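Local coordinates for ATP/GTP-binding site-containing protein A (Brucella abortus, PDB 6NTR) that works in the periplasm to maintain the integrity of the cell envelope, though its molecular mechanism is not established, at residues 191-196 / 203-208. Numbering follows the deposited sequence.
Sequences TIAYFD and GMPIYR
Tyr194 and Tyr207 form the hydrogen-bonded pair of an antiparallel beta hairpin, yet two successive residues, Ile206 in the loop and Tyr207 at the start of strand 207-214, serve the main-chain polar groups of Tyr194. Its N donates to Tyr207 O at 2.8 Å, fairly straight at 156°. Its O accepts from Ile206 N at 2.7 Å, a weak bond bent to 130°. The helix-like backbone angles of Ile206, just ahead of the strand, are consistent with this pattern, which resembles a classic beta bulge. Ile206 CG1 and Pro205 CB also crowd this carbonyl. In the adjoining non-hydrogen-bonded pair, Ala193 with Arg208, Arg208 CA makes a C-H...O contact of 3.5 Å to Ile192 O.

The two tyrosines point the same way, and the CD2/CE2 edge of Tyr207 meets the Tyr194 face, with ring planes at 61°. Tyr194 OH hydrogen-bonds a glycerol, probably from the crystallisation liquor. On the other sheet face, Pro205 CB sits over the Phe195 ring, 3.6 Å from its centroid, in a CH-pi contact. Main-chain hydrogen bonds link Ala193 with Thr162 and Phe195 with Ala160. With one of its two main-chain bonds weak, this hairpin end probably depends also on its aromatic contacts, one on each face.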
loop_
_atom_site.group_PDB
_atom_site.type_symbol
_atom_site.label_atom_id
_atom_site.label_comp_id
_atom_site.label_asym_id
_atom_site.label_seq_id
_atom_site.Cartn_x
_atom_site.Cartn_y
_atom_site.Cartn_z
ATOM N N THR A 191 4.927 -11.340 -0.564
ATOM C CA THR A 191 3.579 -11.459 -0.037
ATOM C C THR A 191 3.573 -10.821 1.343
ATOM O O THR A 191 4.380 -11.182 2.199
ATOM C CB THR A 191 3.138 -12.928 0.027
ATOM O OG1 THR A 191 3.103 -13.484 -1.293
ATOM C CG2 THR A 191 1.767 -13.057 0.644
ATOM N N ILE A 192 2.689 -9.859 1.552
ATOM C CA ILE A 192 2.503 -9.253 2.862
ATOM C C ILE A 192 1.089 -9.572 3.318
ATOM O O ILE A 192 0.123 -9.243 2.619
ATOM C CB ILE A 192 2.759 -7.742 2.829
ATOM C CG1 ILE A 192 4.159 -7.479 2.272
ATOM C CG2 ILE A 192 2.629 -7.164 4.205
ATOM C CD1 ILE A 192 4.641 -6.065 2.433
ATOM N N ALA A 193 0.968 -10.246 4.460
ATOM C CA ALA A 193 -0.322 -10.539 5.066
ATOM C C ALA A 193 -0.504 -9.654 6.286
ATOM O O ALA A 193 0.407 -9.540 7.109
ATOM C CB ALA A 193 -0.442 -12.009 5.460
ATOM N N TYR A 194 -1.677 -9.037 6.391
ATOM C CA TYR A 194 -1.956 -8.017 7.384
ATOM C C TYR A 194 -2.889 -8.605 8.425
ATOM O O TYR A 194 -3.939 -9.154 8.085
ATOM C CB TYR A 194 -2.584 -6.780 6.727
ATOM C CG TYR A 194 -1.655 -5.896 5.885
ATOM C CD1 TYR A 194 -1.147 -6.335 4.677
ATOM C CD2 TYR A 194 -1.360 -4.593 6.270
ATOM C CE1 TYR A 194 -0.335 -5.533 3.907
ATOM C CE2 TYR A 194 -0.550 -3.779 5.496
ATOM C CZ TYR A 194 -0.042 -4.259 4.315
ATOM O OH TYR A 194 0.764 -3.462 3.535
ATOM N N PHE A 195 -2.472 -8.508 9.672
ATOM C CA PHE A 195 -3.215 -9.068 10.770
ATOM C C PHE A 195 -3.452 -8.057 11.850
ATOM O O PHE A 195 -2.614 -7.221 12.139
ATOM C CB PHE A 195 -2.432 -10.239 11.413
ATOM C CG PHE A 195 -2.203 -11.402 10.505
ATOM C CD1 PHE A 195 -3.179 -12.333 10.307
ATOM C CD2 PHE A 195 -1.011 -11.561 9.863
ATOM C CE1 PHE A 195 -2.978 -13.395 9.472
ATOM C CE2 PHE A 195 -0.801 -12.618 9.023
ATOM C CZ PHE A 195 -1.788 -13.535 8.823
ATOM N N ASP A 196 -4.609 -8.170 12.458
ATOM C CA ASP A 196 -4.905 -7.330 13.572
ATOM C C ASP A 196 -5.239 -8.232 14.723
ATOM O O ASP A 196 -5.909 -9.236 14.580
ATOM C CB ASP A 196 -6.020 -6.330 13.317
ATOM C CG ASP A 196 -6.017 -5.231 14.330
ATOM O OD1 ASP A 196 -4.926 -4.797 14.718
ATOM O OD2 ASP A 196 -7.090 -4.816 14.762
ATOM N N GLY A 203 -8.138 -16.776 12.273
ATOM C CA GLY A 203 -6.740 -16.415 12.330
ATOM C C GLY A 203 -6.342 -15.972 10.927
ATOM O O GLY A 203 -5.184 -16.014 10.538
HETATM N N MSE A 204 -7.336 -15.567 10.152
HETATM C CA MSE A 204 -7.137 -15.134 8.790
HETATM C C MSE A 204 -6.590 -13.757 8.800
HETATM O O MSE A 204 -6.840 -13.038 9.771
HETATM C CB MSE A 204 -8.493 -15.109 8.108
HETATM C CG MSE A 204 -8.734 -16.359 7.279
HETATM SE SE MSE A 204 -10.399 -16.179 6.256
HETATM C CE MSE A 204 -9.744 -16.472 4.431
ATOM N N PRO A 205 -5.857 -13.353 7.775
ATOM C CA PRO A 205 -5.374 -11.969 7.788
ATOM C C PRO A 205 -6.506 -11.056 7.299
ATOM O O PRO A 205 -7.336 -11.522 6.534
ATOM C CB PRO A 205 -4.208 -11.986 6.813
ATOM C CG PRO A 205 -4.600 -12.949 5.783
ATOM C CD PRO A 205 -5.356 -14.017 6.488
ATOM N N ILE A 206 -6.556 -9.805 7.730
ATOM C CA ILE A 206 -7.617 -8.917 7.277
ATOM C C ILE A 206 -7.437 -8.565 5.806
ATOM O O ILE A 206 -8.412 -8.272 5.114
ATOM C CB ILE A 206 -7.668 -7.654 8.149
ATOM C CG1 ILE A 206 -6.330 -6.937 8.062
ATOM C CG2 ILE A 206 -8.011 -8.000 9.595
ATOM C CD1 ILE A 206 -6.201 -5.810 9.003
ATOM N N TYR A 207 -6.215 -8.621 5.300
ATOM C CA TYR A 207 -5.936 -8.254 3.924
ATOM C C TYR A 207 -4.588 -8.861 3.569
ATOM O O TYR A 207 -3.719 -9.011 4.426
ATOM C CB TYR A 207 -5.962 -6.721 3.766
ATOM C CG TYR A 207 -5.145 -6.114 2.644
ATOM C CD1 TYR A 207 -5.680 -5.953 1.371
ATOM C CD2 TYR A 207 -3.873 -5.630 2.873
ATOM C CE1 TYR A 207 -4.938 -5.367 0.347
ATOM C CE2 TYR A 207 -3.130 -5.050 1.859
ATOM C CZ TYR A 207 -3.661 -4.924 0.607
ATOM O OH TYR A 207 -2.903 -4.344 -0.378
ATOM N N ARG A 208 -4.430 -9.235 2.310
ATOM C CA ARG A 208 -3.201 -9.865 1.865
ATOM C C ARG A 208 -2.869 -9.400 0.458
ATOM O O ARG A 208 -3.743 -9.410 -0.413
ATOM C CB ARG A 208 -3.344 -11.379 1.888
ATOM C CG ARG A 208 -2.079 -12.099 1.509
ATOM C CD ARG A 208 -2.115 -13.526 1.990
ATOM N NE ARG A 208 -3.088 -14.321 1.257
ATOM C CZ ARG A 208 -3.004 -14.608 -0.036
ATOM N NH1 ARG A 208 -1.973 -14.198 -0.764
ATOM N NH2 ARG A 208 -3.955 -15.325 -0.600
#